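Local coordinates for protein xylooligosaccharide oxidase (PDB 5L6G) that oxidises the C1 hydroxyl of xylooligosaccharides and related sugars to lactones, using a bicovalently bound FAD and passing the electrons to oxygen to give hydrogen peroxide, at residues T341-S346 and Y451-L456; R372-I377 and R416-Y421; I377-Y382 and F409-Y414. One frame throughout, in Å; residues are numbered along the deposited sequence.

Interaction 1: residues T341-S346 and Y451-L456; sequences TFYSKS and YADPGL. With XYP (beta-D-xylopyranose), chain I; FAD (flavin-adenine dinucleotide), chain D.
Tyr343 meets the carboxylate of Asp453 at the hydroxyl edge of its ring, the two planes 75° apart. Tyr343 OH donates to Asp453 OD1 at 2.6 Å, on the syn side but 30° out of the carboxylate plane. From the opposite face, Gly455 N donates to the same Asp453 OD1 at 2.8 Å and closes an Asx turn. A salt bridge joins Lys345 NZ to Asp453 OD2 at 2.7 Å, through the syn lone pair. Bends at chi3 and chi4 curl the Lys345 chain round Asp453 OD2, and Lys345 NZ also donates to Tyr343 OH at 3.1 Å. Asp430 gives Lys345 a second anionic partner. Replacing Asp453 with an alanine would probably leave Lys345 with one anionic partner fewer, the Tyr343 hydroxyl without its acceptor and Gly455 N without its Asx-turn bond. Water bridges Ser344 O and Ala452 O. At the other end, Ser346 CB packs 3.9 Å from Tyr451 CB. The Tyr451 ring leads away to the flavin, its OH 3.5 Å from FAD C2 and hydrogen-bonded to the active-site xylose. Gly455 CA lies 3.3 Å from C5 of a second xylose. The loop 451-456 thus joins the substrate-binding sheet to the flavin site of a berberine-bridge-enzyme-like oxidase.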
loop_
_atom_site.group_PDB
_atom_site.type_symbol
_atom_site.label_atom_id
_atom_site.label_comp_id
_atom_site.label_asym_id
_atom_site.label_seq_id
_atom_site.Cartn_x
_atom_site.Cartn_y
_atom_site.Cartn_z
ATOM N N THR A 341 2.561 -7.207 -15.816
ATOM C CA THR A 341 1.871 -6.282 -16.714
ATOM C C THR A 341 0.413 -6.306 -16.326
ATOM O O THR A 341 -0.223 -7.348 -16.381
ATOM C CB THR A 341 2.017 -6.703 -18.178
ATOM O OG1 THR A 341 3.411 -6.781 -18.510
ATOM C CG2 THR A 341 1.337 -5.718 -19.115
ATOM N N PHE A 342 -0.132 -5.162 -15.946
ATOM C CA PHE A 342 -1.471 -5.151 -15.396
ATOM C C PHE A 342 -2.092 -3.755 -15.347
ATOM O O PHE A 342 -1.403 -2.721 -15.518
ATOM C CB PHE A 342 -1.448 -5.756 -13.980
ATOM C CG PHE A 342 -0.650 -4.937 -12.994
ATOM C CD1 PHE A 342 0.726 -5.064 -12.926
ATOM C CD2 PHE A 342 -1.271 -4.022 -12.158
ATOM C CE1 PHE A 342 1.471 -4.294 -12.038
ATOM C CE2 PHE A 342 -0.526 -3.261 -11.251
ATOM C CZ PHE A 342 0.841 -3.399 -11.201
ATOM N N TYR A 343 -3.407 -3.762 -15.102
ATOM C CA TYR A 343 -4.149 -2.588 -14.676
ATOM C C TYR A 343 -4.788 -2.917 -13.342
ATOM O O TYR A 343 -5.142 -4.051 -13.114
ATOM C CB TYR A 343 -5.222 -2.191 -15.693
ATOM C CG TYR A 343 -6.018 -0.977 -15.270
ATOM C CD1 TYR A 343 -5.389 0.186 -14.900
ATOM C CD2 TYR A 343 -7.405 -0.985 -15.261
ATOM C CE1 TYR A 343 -6.103 1.311 -14.514
ATOM C CE2 TYR A 343 -8.134 0.140 -14.885
ATOM C CZ TYR A 343 -7.466 1.291 -14.510
ATOM O OH TYR A 343 -8.152 2.432 -14.118
ATOM N N SER A 344 -4.902 -1.929 -12.464
ATOM C CA SER A 344 -5.491 -2.163 -11.155
ATOM C C SER A 344 -6.301 -0.978 -10.684
ATOM O O SER A 344 -6.048 0.163 -11.068
ATOM C CB SER A 344 -4.401 -2.512 -10.142
ATOM O OG SER A 344 -4.908 -2.599 -8.831
ATOM N N LYS A 345 -7.329 -1.275 -9.900
ATOM C CA LYS A 345 -8.134 -0.257 -9.260
ATOM C C LYS A 345 -8.297 -0.653 -7.803
ATOM O O LYS A 345 -7.977 -1.795 -7.382
ATOM C CB LYS A 345 -9.497 -0.111 -9.943
ATOM C CG LYS A 345 -9.438 0.322 -11.397
ATOM C CD LYS A 345 -10.805 0.669 -11.989
ATOM C CE LYS A 345 -11.289 2.076 -11.654
ATOM N NZ LYS A 345 -10.649 3.185 -12.422
ATOM N N SER A 346 -8.753 0.314 -7.020
ATOM C CA SER A 346 -9.068 0.074 -5.640
ATOM C C SER A 346 -10.363 0.749 -5.267
ATOM O O SER A 346 -10.925 1.566 -6.035
ATOM C CB SER A 346 -7.944 0.641 -4.775
ATOM O OG SER A 346 -8.038 2.043 -4.701
ATOM N N TYR A 451 -2.707 1.177 -4.113
ATOM C CA TYR A 451 -3.058 0.534 -5.389
ATOM C C TYR A 451 -3.362 1.640 -6.432
ATOM O O TYR A 451 -4.491 1.809 -6.929
ATOM C CB TYR A 451 -4.235 -0.399 -5.224
ATOM C CG TYR A 451 -4.060 -1.445 -4.145
ATOM C CD1 TYR A 451 -2.891 -2.167 -4.027
ATOM C CD2 TYR A 451 -5.057 -1.685 -3.219
ATOM C CE1 TYR A 451 -2.732 -3.126 -3.030
ATOM C CE2 TYR A 451 -4.889 -2.624 -2.210
ATOM C CZ TYR A 451 -3.729 -3.334 -2.122
ATOM O OH TYR A 451 -3.555 -4.278 -1.121
ATOM N N ALA A 452 -2.315 2.366 -6.760
ATOM C CA ALA A 452 -2.432 3.586 -7.534
ATOM C C ALA A 452 -3.029 3.317 -8.903
ATOM O O ALA A 452 -2.580 2.435 -9.610
ATOM C CB ALA A 452 -1.080 4.247 -7.678
ATOM N N ASP A 453 -4.051 4.086 -9.238
ATOM C CA ASP A 453 -4.824 3.879 -10.453
ATOM C C ASP A 453 -4.628 5.103 -11.349
ATOM O O ASP A 453 -5.270 6.122 -11.154
ATOM C CB ASP A 453 -6.287 3.700 -10.048
ATOM C CG ASP A 453 -7.232 3.637 -11.231
ATOM O OD1 ASP A 453 -6.774 3.760 -12.391
ATOM O OD2 ASP A 453 -8.437 3.495 -10.971
ATOM N N PRO A 454 -3.758 4.995 -12.362
ATOM C CA PRO A 454 -3.496 6.162 -13.214
ATOM C C PRO A 454 -4.644 6.493 -14.158
ATOM O O PRO A 454 -4.532 7.441 -14.935
ATOM C CB PRO A 454 -2.244 5.754 -13.991
ATOM C CG PRO A 454 -2.300 4.261 -14.027
ATOM C CD PRO A 454 -2.964 3.823 -12.757
ATOM N N GLY A 455 -5.738 5.736 -14.092
ATOM C CA GLY A 455 -6.952 6.060 -14.852
ATOM C C GLY A 455 -7.665 7.290 -14.307
ATOM O O GLY A 455 -8.468 7.903 -15.010
ATOM N N LEU A 456 -7.387 7.649 -13.057
ATOM C CA LEU A 456 -8.017 8.815 -12.425
ATOM C C LEU A 456 -7.255 10.059 -12.834
ATOM O O LEU A 456 -6.025 10.080 -12.749
ATOM C CB LEU A 456 -7.964 8.705 -10.904
ATOM C CG LEU A 456 -8.428 7.385 -10.297
ATOM C CD1 LEU A 456 -7.990 7.303 -8.849
ATOM C CD2 LEU A 456 -9.945 7.196 -10.441
HETATM O O1 XYP I . -2.088 4.057 -17.865
HETATM C C1 XYP I . -3.408 4.546 -17.821
HETATM C C2 XYP I . -3.932 4.672 -19.253
HETATM C C3 XYP I . -5.368 5.131 -19.200
HETATM C C4 XYP I . -6.163 4.126 -18.390
HETATM C C5 XYP I . -5.559 3.963 -17.013
HETATM O O2 XYP I . -3.141 5.592 -20.030
HETATM O O3 XYP I . -5.929 5.195 -20.509
HETATM O O4 XYP I . -7.506 4.591 -18.316
HETATM O O5 XYP I . -4.181 3.596 -17.108
HETATM P PA FAD D . 7.569 3.138 -4.914
HETATM O O1A FAD D . 9.065 3.163 -4.705
HETATM O O2A FAD D . 7.092 2.952 -6.320
HETATM O O5B FAD D . 6.901 4.368 -4.198
HETATM C C5B FAD D . 5.491 4.607 -4.181
HETATM C C4B FAD D . 5.223 6.068 -3.899
HETATM O O4B FAD D . 5.781 6.415 -2.629
HETATM C C3B FAD D . 5.872 6.992 -4.917
HETATM O O3B FAD D . 5.088 8.159 -5.053
HETATM C C2B FAD D . 7.184 7.353 -4.271
HETATM O O2B FAD D . 7.759 8.552 -4.774
HETATM C C1B FAD D . 6.784 7.420 -2.814
HETATM N N9A FAD D . 7.938 7.156 -1.952
HETATM C C8A FAD D . 8.742 6.097 -1.945
HETATM N N7A FAD D . 9.711 6.235 -1.008
HETATM C C5A FAD D . 9.478 7.408 -0.420
HETATM C C6A FAD D . 10.141 8.178 0.629
HETATM N N6A FAD D . 11.220 7.619 1.210
HETATM N N1A FAD D . 9.628 9.387 0.935
HETATM C C2A FAD D . 8.544 9.902 0.348
HETATM N N3A FAD D . 7.876 9.235 -0.639
HETATM C C4A FAD D . 8.317 8.010 -1.036
HETATM N N1 FAD D . -0.192 -2.696 -0.408
HETATM C C2 FAD D . -0.885 -2.988 0.737
HETATM O O2 FAD D . -1.448 -2.050 1.368
HETATM N N3 FAD D . -0.939 -4.257 1.213
HETATM C C4 FAD D . -0.316 -5.293 0.602
HETATM O O4 FAD D . -0.358 -6.481 1.031
HETATM C C4X FAD D . 0.445 -5.058 -0.644
HETATM N N5 FAD D . 1.099 -6.040 -1.328
HETATM C C5X FAD D . 1.833 -5.799 -2.478
HETATM C C6 FAD D . 2.525 -6.810 -3.157
HETATM C C7 FAD D . 3.238 -6.508 -4.329
HETATM C C7M FAD D . 3.952 -7.630 -5.041
HETATM C C8 FAD D . 3.319 -5.098 -4.846
HETATM C C8M FAD D . 4.147 -4.729 -6.072
HETATM C C9 FAD D . 2.634 -4.110 -4.146
HETATM C C9A FAD D . 1.881 -4.402 -2.994
HETATM N N10 FAD D . 1.162 -3.404 -2.284
HETATM C C10 FAD D . 0.441 -3.667 -1.116
HETATM C "C1'" FAD D . 1.143 -2.012 -2.717
HETATM C "C2'" FAD D . 2.219 -1.196 -2.072
HETATM O "O2'" FAD D . 1.783 -0.895 -0.744
HETATM C "C3'" FAD D . 2.302 0.096 -2.866
HETATM O "O3'" FAD D . 2.579 -0.164 -4.247
HETATM C "C4'" FAD D . 3.413 0.961 -2.264
HETATM O "O4'" FAD D . 3.077 2.343 -2.455
HETATM C "C5'" FAD D . 4.732 0.601 -2.900
HETATM O "O5'" FAD D . 5.802 1.119 -2.106
HETATM P P FAD D . 7.237 1.153 -2.763
HETATM O O1P FAD D . 8.203 1.899 -1.897
HETATM O O2P FAD D . 7.630 -0.224 -3.193
HETATM O O3P FAD D . 6.920 1.880 -4.154
HETATM O O HOH W 1 -3.387 0.706 -11.572
HETATM O O HOH W 2 -10.817 5.386 -14.597
HETATM O O HOH W 3 -8.855 2.958 -8.387
HETATM O O HOH W 4 -6.733 3.169 -6.604
#

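Interaction 2: residues R372-I377 and R416-Y421; sequences RRSWYI and RSFGPY. With XYP (beta-D-xylopyranose), chain H.
This contact is the outer end of an antiparallel strand pair in the substrate-domain sheet. Ser374 and Arg416 form a hydrogen-bonded pair. Arg416 N donates to Ser374 O at 3.0 Å, while the return bond from Ser374 N to Arg416 O is weak, 3.2 Å long with an angle of 120° at the hydrogen. The pairing weakens here, where one chain enters its strand and the other leaves. On their shared face, Ser374 OG meets the edge of the Phe418 ring, 3.4 Å from CE1 and in the ring plane. Phe418 CZ also sits 3.6 Å above the centre of the Arg416 guanidinium. Arg373 CB lies 3.6 Å from Arg416 O. A bend at chi3 (-64°) brings its side chain past the Tyr421 ring at about a right angle, planes 67° apart, Arg373 NE 4.1 Å from Tyr421 CE1. Asp415 draws the two together, taking a salt bridge from Arg373 and a hydrogen bond from Tyr421. Ser417 OG donates to Gly419 O at 2.7 Å, tying Ser417 to the loop that follows. Further along, Tyr376 OH comes 3.2 Å from xylose C5. The contact ends the pairing of strands 374-381 and 409-417 in the antiparallel substrate-domain sheet, as in berberine-bridge-enzyme-like oxidases.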
loop_
_atom_site.group_PDB
_atom_site.type_symbol
_atom_site.label_atom_id
_atom_site.label_comp_id
_atom_site.label_asym_id
_atom_site.label_seq_id
_atom_site.Cartn_x
_atom_site.Cartn_y
_atom_site.Cartn_z
ATOM N N ARG A 372 -10.906 -12.680 -20.452
ATOM C CA ARG A 372 -9.933 -13.712 -20.824
ATOM C C ARG A 372 -8.503 -13.314 -20.435
ATOM O O ARG A 372 -7.545 -13.557 -21.175
ATOM C CB ARG A 372 -10.058 -14.056 -22.314
ATOM C CG ARG A 372 -11.436 -14.590 -22.663
ATOM C CD ARG A 372 -11.673 -14.705 -24.155
ATOM N NE ARG A 372 -13.076 -15.004 -24.399
ATOM C CZ ARG A 372 -13.578 -16.176 -24.795
ATOM N NH1 ARG A 372 -12.794 -17.241 -25.036
ATOM N NH2 ARG A 372 -14.897 -16.284 -24.951
ATOM N N ARG A 373 -8.386 -12.745 -19.240
ATOM C CA ARG A 373 -7.116 -12.401 -18.633
ATOM C C ARG A 373 -7.123 -12.787 -17.164
ATOM O O ARG A 373 -8.180 -12.971 -16.565
ATOM C CB ARG A 373 -6.884 -10.894 -18.733
ATOM C CG ARG A 373 -6.807 -10.386 -20.154
ATOM C CD ARG A 373 -6.409 -8.917 -20.150
ATOM N NE ARG A 373 -7.396 -8.048 -19.505
ATOM C CZ ARG A 373 -8.485 -7.552 -20.093
ATOM N NH1 ARG A 373 -8.797 -7.874 -21.366
ATOM N NH2 ARG A 373 -9.302 -6.751 -19.405
ATOM N N SER A 374 -5.935 -12.879 -16.586
ATOM C CA SER A 374 -5.770 -13.194 -15.165
ATOM C C SER A 374 -6.118 -12.026 -14.242
ATOM O O SER A 374 -5.240 -11.224 -13.861
ATOM C CB SER A 374 -4.326 -13.607 -14.885
ATOM O OG SER A 374 -3.970 -14.758 -15.603
ATOM N N TRP A 375 -7.356 -11.981 -13.788
ATOM C CA TRP A 375 -7.787 -10.945 -12.897
ATOM C C TRP A 375 -8.073 -11.524 -11.505
ATOM O O TRP A 375 -8.277 -12.726 -11.359
ATOM C CB TRP A 375 -9.010 -10.236 -13.457
ATOM C CG TRP A 375 -10.201 -11.120 -13.553
ATOM C CD1 TRP A 375 -10.589 -11.851 -14.629
ATOM C CD2 TRP A 375 -11.142 -11.398 -12.517
ATOM N NE1 TRP A 375 -11.715 -12.560 -14.338
ATOM C CE2 TRP A 375 -12.076 -12.298 -13.041
ATOM C CE3 TRP A 375 -11.286 -10.965 -11.190
ATOM C CZ2 TRP A 375 -13.155 -12.770 -12.293
ATOM C CZ3 TRP A 375 -12.325 -11.428 -10.457
ATOM C CH2 TRP A 375 -13.260 -12.317 -11.002
ATOM N N TYR A 376 -8.019 -10.670 -10.489
ATOM C CA TYR A 376 -8.535 -11.033 -9.166
ATOM C C TYR A 376 -9.138 -9.822 -8.496
ATOM O O TYR A 376 -8.885 -8.678 -8.902
ATOM C CB TYR A 376 -7.470 -11.681 -8.260
ATOM C CG TYR A 376 -6.287 -10.812 -7.849
ATOM C CD1 TYR A 376 -6.412 -9.860 -6.824
ATOM C CD2 TYR A 376 -5.037 -10.975 -8.439
ATOM C CE1 TYR A 376 -5.330 -9.080 -6.427
ATOM C CE2 TYR A 376 -3.945 -10.197 -8.030
ATOM C CZ TYR A 376 -4.115 -9.248 -7.030
ATOM O OH TYR A 376 -3.062 -8.451 -6.616
ATOM N N ILE A 377 -9.960 -10.092 -7.488
ATOM C CA ILE A 377 -10.471 -9.072 -6.596
ATOM C C ILE A 377 -10.158 -9.493 -5.152
ATOM O O ILE A 377 -10.338 -10.655 -4.769
ATOM C CB ILE A 377 -11.987 -8.820 -6.788
ATOM C CG1 ILE A 377 -12.471 -7.699 -5.869
ATOM C CG2 ILE A 377 -12.811 -10.071 -6.536
ATOM C CD1 ILE A 377 -13.881 -7.242 -6.186
ATOM N N ARG A 416 -4.381 -8.585 -14.988
ATOM C CA ARG A 416 -2.997 -8.857 -15.377
ATOM C C ARG A 416 -2.977 -9.569 -16.718
ATOM O O ARG A 416 -3.768 -10.487 -16.931
ATOM C CB ARG A 416 -2.327 -9.750 -14.332
ATOM C CG ARG A 416 -0.918 -10.184 -14.688
ATOM C CD ARG A 416 -0.350 -11.122 -13.637
ATOM N NE ARG A 416 1.036 -11.479 -13.934
ATOM C CZ ARG A 416 1.764 -12.317 -13.197
ATOM N NH1 ARG A 416 1.246 -12.914 -12.128
ATOM N NH2 ARG A 416 3.007 -12.593 -13.554
ATOM N N SER A 417 -2.104 -9.138 -17.617
ATOM C CA SER A 417 -1.935 -9.836 -18.888
ATOM C C SER A 417 -0.543 -10.444 -18.936
ATOM O O SER A 417 0.386 -9.890 -18.337
ATOM C CB SER A 417 -2.126 -8.876 -20.072
ATOM O OG SER A 417 -1.209 -7.808 -20.038
ATOM N N PHE A 418 -0.417 -11.592 -19.611
ATOM C CA PHE A 418 0.890 -12.183 -19.896
ATOM C C PHE A 418 1.228 -11.857 -21.344
ATOM O O PHE A 418 0.908 -12.593 -22.263
ATOM C CB PHE A 418 0.869 -13.681 -19.678
ATOM C CG PHE A 418 0.732 -14.075 -18.249
ATOM C CD1 PHE A 418 -0.512 -14.196 -17.666
ATOM C CD2 PHE A 418 1.855 -14.309 -17.466
ATOM C CE1 PHE A 418 -0.641 -14.555 -16.329
ATOM C CE2 PHE A 418 1.731 -14.683 -16.128
ATOM C CZ PHE A 418 0.480 -14.803 -15.561
ATOM N N GLY A 419 1.891 -10.756 -21.551
ATOM C CA GLY A 419 1.923 -10.172 -22.886
ATOM C C GLY A 419 1.280 -8.811 -22.762
ATOM O O GLY A 419 0.826 -8.434 -21.670
ATOM N N PRO A 420 1.221 -8.077 -23.875
ATOM C CA PRO A 420 0.859 -6.692 -23.767
ATOM C C PRO A 420 -0.571 -6.503 -23.245
ATOM O O PRO A 420 -1.477 -7.270 -23.559
ATOM C CB PRO A 420 1.059 -6.141 -25.192
ATOM C CG PRO A 420 1.073 -7.314 -26.087
ATOM C CD PRO A 420 1.498 -8.498 -25.261
ATOM N N TYR A 421 -0.743 -5.482 -22.426
ATOM C CA TYR A 421 -2.047 -5.190 -21.871
ATOM C C TYR A 421 -2.881 -4.561 -22.997
ATOM O O TYR A 421 -2.418 -3.652 -23.675
ATOM C CB TYR A 421 -1.938 -4.257 -20.681
ATOM C CG TYR A 421 -3.262 -4.097 -20.005
ATOM C CD1 TYR A 421 -3.711 -5.041 -19.095
ATOM C CD2 TYR A 421 -4.081 -3.028 -20.309
ATOM C CE1 TYR A 421 -4.947 -4.917 -18.490
ATOM C CE2 TYR A 421 -5.307 -2.882 -19.718
ATOM C CZ TYR A 421 -5.750 -3.845 -18.832
ATOM O OH TYR A 421 -6.970 -3.683 -18.266
HETATM O O1 XYP H . -3.122 -6.706 -1.428
HETATM C C1 XYP H . -2.004 -7.352 -2.032
HETATM C C2 XYP H . -2.101 -8.856 -1.783
HETATM C C3 XYP H . -1.044 -9.615 -2.575
HETATM C C4 XYP H . -1.105 -9.220 -4.048
HETATM C C5 XYP H . -1.029 -7.696 -4.209
HETATM O O2 XYP H . -1.913 -9.081 -0.386
HETATM O O3 XYP H . -1.180 -11.033 -2.376
HETATM O O4 XYP H . 0.011 -9.778 -4.750
HETATM O O5 XYP H . -2.009 -7.035 -3.415
#

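Interaction 3: residues I377-Y382 and F409-Y414; sequences IIIDMY and FLYELY. With XYP (beta-D-xylopyranose), chain H.
Ile379 packs against Tyr411 and Phe409 at the apolar centre of an antiparallel strand pair in the eight-stranded substrate-domain sheet. Its CG2 sits over the Tyr411 ring, off-centre, 4.3 Å from the centroid, in a CH-pi contact. The same methyl is 3.7 Å from Phe409 CD1. With chi1 at -53°, Ile379 sends CG1 alongside Tyr411 and CG2 toward Phe409. Met381 bends at chi2 and chi3 and lies beside Phe409, its SD at the ring edge, 5.2 Å from the centroid: a Met-aromatic contact. Ile377 extends this face toward Leu413. Trp253 of helix 246-261 covers part of it.

The backbones are held by three bonds. Ile378 and Glu412 exchange two, the one from Ile378 N to Glu412 O being 2.7 Å and nearly straight at 169°. Asp380 N donates to Leu410 O at 2.6 Å.

The other face carries Ile378, Asp380, Leu410 and Glu412. Leu410 CB is packed 3.6 Å from Tyr382 CD2, and Leu410 runs beside Asp380, which touches the substrate-binding Arg272. Ile378 and Glu412 lie side by side and point toward the sugar. Glu412, a substrate-binding residue, reaches toward it with its chain extended, and Tyr96 hydrogen-bonds its OE2. A bond from xylose O1 to Glu412 OE1 is doubtful, since OE1 is modelled too close to the sugar. Ile378 CD1 rests 3.8 Å from xylose C2.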
loop_
_atom_site.group_PDB
_atom_site.type_symbol
_atom_site.label_atom_id
_atom_site.label_comp_id
_atom_site.label_asym_id
_atom_site.label_seq_id
_atom_site.Cartn_x
_atom_site.Cartn_y
_atom_site.Cartn_z
ATOM N N ILE A 377 -9.960 -10.092 -7.488
ATOM C CA ILE A 377 -10.471 -9.072 -6.596
ATOM C C ILE A 377 -10.158 -9.493 -5.152
ATOM O O ILE A 377 -10.338 -10.655 -4.769
ATOM C CB ILE A 377 -11.987 -8.820 -6.788
ATOM C CG1 ILE A 377 -12.471 -7.699 -5.869
ATOM C CG2 ILE A 377 -12.811 -10.071 -6.536
ATOM C CD1 ILE A 377 -13.881 -7.242 -6.186
ATOM N N ILE A 378 -9.665 -8.549 -4.368
ATOM C CA ILE A 378 -9.498 -8.778 -2.946
ATOM C C ILE A 378 -10.471 -7.854 -2.226
ATOM O O ILE A 378 -10.565 -6.685 -2.554
ATOM C CB ILE A 378 -8.062 -8.526 -2.501
ATOM C CG1 ILE A 378 -7.167 -9.666 -2.974
ATOM C CG2 ILE A 378 -7.985 -8.368 -0.989
ATOM C CD1 ILE A 378 -5.706 -9.481 -2.609
ATOM N N ILE A 379 -11.228 -8.397 -1.281
ATOM C CA ILE A 379 -12.070 -7.596 -0.424
ATOM C C ILE A 379 -11.547 -7.841 0.976
ATOM O O ILE A 379 -11.754 -8.915 1.546
ATOM C CB ILE A 379 -13.574 -7.991 -0.502
ATOM C CG1 ILE A 379 -14.060 -8.005 -1.950
ATOM C CG2 ILE A 379 -14.426 -7.021 0.315
ATOM C CD1 ILE A 379 -15.185 -8.972 -2.196
ATOM N N ASP A 380 -10.868 -6.849 1.535
ATOM C CA ASP A 380 -10.282 -7.012 2.857
ATOM C C ASP A 380 -11.340 -6.773 3.908
ATOM O O ASP A 380 -12.122 -5.830 3.787
ATOM C CB ASP A 380 -9.148 -6.011 3.068
ATOM C CG ASP A 380 -7.918 -6.362 2.283
ATOM O OD1 ASP A 380 -7.447 -7.500 2.384
ATOM O OD2 ASP A 380 -7.384 -5.488 1.605
ATOM N N MET A 381 -11.364 -7.620 4.941
ATOM C CA MET A 381 -12.163 -7.337 6.121
ATOM C C MET A 381 -11.429 -6.250 6.907
ATOM O O MET A 381 -10.544 -6.514 7.692
ATOM C CB MET A 381 -12.382 -8.611 6.976
ATOM C CG MET A 381 -13.018 -9.756 6.218
ATOM S SD MET A 381 -14.670 -9.488 5.518
ATOM C CE MET A 381 -14.258 -9.033 3.840
ATOM N N TYR A 382 -11.820 -5.009 6.671
ATOM C CA TYR A 382 -10.985 -3.856 6.976
ATOM C C TYR A 382 -11.411 -3.149 8.259
ATOM O O TYR A 382 -10.582 -2.801 9.104
ATOM C CB TYR A 382 -11.052 -2.921 5.763
ATOM C CG TYR A 382 -10.360 -1.589 5.903
ATOM C CD1 TYR A 382 -11.024 -0.497 6.443
ATOM C CD2 TYR A 382 -9.064 -1.420 5.477
ATOM C CE1 TYR A 382 -10.415 0.726 6.564
ATOM C CE2 TYR A 382 -8.436 -0.192 5.578
ATOM C CZ TYR A 382 -9.114 0.874 6.131
ATOM O OH TYR A 382 -8.490 2.084 6.235
ATOM N N PHE A 409 -14.692 -1.971 4.169
ATOM C CA PHE A 409 -14.010 -2.855 3.224
ATOM C C PHE A 409 -12.995 -2.065 2.424
ATOM O O PHE A 409 -13.257 -0.939 2.004
ATOM C CB PHE A 409 -14.971 -3.472 2.200
ATOM C CG PHE A 409 -15.965 -4.428 2.783
ATOM C CD1 PHE A 409 -15.543 -5.507 3.538
ATOM C CD2 PHE A 409 -17.320 -4.245 2.574
ATOM C CE1 PHE A 409 -16.450 -6.394 4.059
ATOM C CE2 PHE A 409 -18.233 -5.112 3.118
ATOM C CZ PHE A 409 -17.801 -6.201 3.852
ATOM N N LEU A 410 -11.856 -2.700 2.205
ATOM C CA LEU A 410 -10.841 -2.252 1.277
ATOM C C LEU A 410 -10.710 -3.263 0.155
ATOM O O LEU A 410 -10.695 -4.490 0.372
ATOM C CB LEU A 410 -9.516 -2.109 2.011
ATOM C CG LEU A 410 -8.242 -1.858 1.238
ATOM C CD1 LEU A 410 -8.343 -0.492 0.588
ATOM C CD2 LEU A 410 -7.027 -1.952 2.171
ATOM N N TYR A 411 -10.571 -2.752 -1.055
ATOM C CA TYR A 411 -10.576 -3.595 -2.230
ATOM C C TYR A 411 -9.356 -3.362 -3.094
ATOM O O TYR A 411 -8.921 -2.215 -3.272
ATOM C CB TYR A 411 -11.772 -3.286 -3.106
ATOM C CG TYR A 411 -13.141 -3.352 -2.475
ATOM C CD1 TYR A 411 -13.571 -2.366 -1.586
ATOM C CD2 TYR A 411 -14.027 -4.352 -2.813
ATOM C CE1 TYR A 411 -14.843 -2.364 -1.059
ATOM C CE2 TYR A 411 -15.310 -4.370 -2.294
ATOM C CZ TYR A 411 -15.719 -3.374 -1.420
ATOM O OH TYR A 411 -16.984 -3.381 -0.889
ATOM N N GLU A 412 -8.845 -4.459 -3.649
ATOM C CA GLU A 412 -7.882 -4.415 -4.713
ATOM C C GLU A 412 -8.509 -5.147 -5.899
ATOM O O GLU A 412 -8.949 -6.289 -5.752
ATOM C CB GLU A 412 -6.575 -5.107 -4.334
ATOM C CG GLU A 412 -5.497 -4.931 -5.395
ATOM C CD GLU A 412 -4.204 -5.659 -5.071
ATOM O OE1 GLU A 412 -4.163 -6.459 -4.093
ATOM O OE2 GLU A 412 -3.231 -5.444 -5.827
ATOM N N LEU A 413 -8.548 -4.477 -7.047
ATOM C CA LEU A 413 -8.997 -5.075 -8.294
ATOM C C LEU A 413 -7.815 -5.078 -9.240
ATOM O O LEU A 413 -7.186 -4.062 -9.456
ATOM C CB LEU A 413 -10.175 -4.319 -8.916
ATOM C CG LEU A 413 -11.488 -4.156 -8.127
ATOM C CD1 LEU A 413 -11.404 -3.037 -7.114
ATOM C CD2 LEU A 413 -12.663 -3.900 -9.064
ATOM N N TYR A 414 -7.511 -6.241 -9.802
ATOM C CA TYR A 414 -6.235 -6.449 -10.476
ATOM C C TYR A 414 -6.479 -7.198 -11.759
ATOM O O TYR A 414 -7.123 -8.240 -11.757
ATOM C CB TYR A 414 -5.321 -7.250 -9.564
ATOM C CG TYR A 414 -3.839 -7.129 -9.815
ATOM C CD1 TYR A 414 -3.084 -6.170 -9.149
ATOM C CD2 TYR A 414 -3.171 -8.015 -10.644
ATOM C CE1 TYR A 414 -1.716 -6.069 -9.339
ATOM C CE2 TYR A 414 -1.791 -7.920 -10.835
ATOM C CZ TYR A 414 -1.077 -6.945 -10.162
ATOM O OH TYR A 414 0.280 -6.848 -10.301
HETATM O O1 XYP H . -3.122 -6.706 -1.428
HETATM C C1 XYP H . -2.004 -7.352 -2.032
HETATM C C2 XYP H . -2.101 -8.856 -1.783
HETATM C C3 XYP H . -1.044 -9.615 -2.575
HETATM C C4 XYP H . -1.105 -9.220 -4.048
HETATM C C5 XYP H . -1.029 -7.696 -4.209
HETATM O O2 XYP H . -1.913 -9.081 -0.386
HETATM O O3 XYP H . -1.180 -11.033 -2.376
HETATM O O4 XYP H . 0.011 -9.778 -4.750
HETATM O O5 XYP H . -2.009 -7.035 -3.415
#

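From the N terminus, strand 341-349 comes first and supplies 341-346 of interaction 1. After helix 354-368 the chain enters strand 374-381, which carries 372-377 and then 377-382. It returns along strand 409-417, so interaction 3 closes first, across the connection between the two strands. Interaction 2 closes next, farther out on the same pair and sharing Ile377. Interaction 1 closes last, when the loop 451-456 comes back to strand 341-349. The three are nested and none cross. Strand 409-417 lies between the other two strands: Thr341 O meets Ser417 N at 2.9 Å, and Lys345 O meets Leu413 N at 2.8 Å. Together they join three sheet strands to the flavin-side loop.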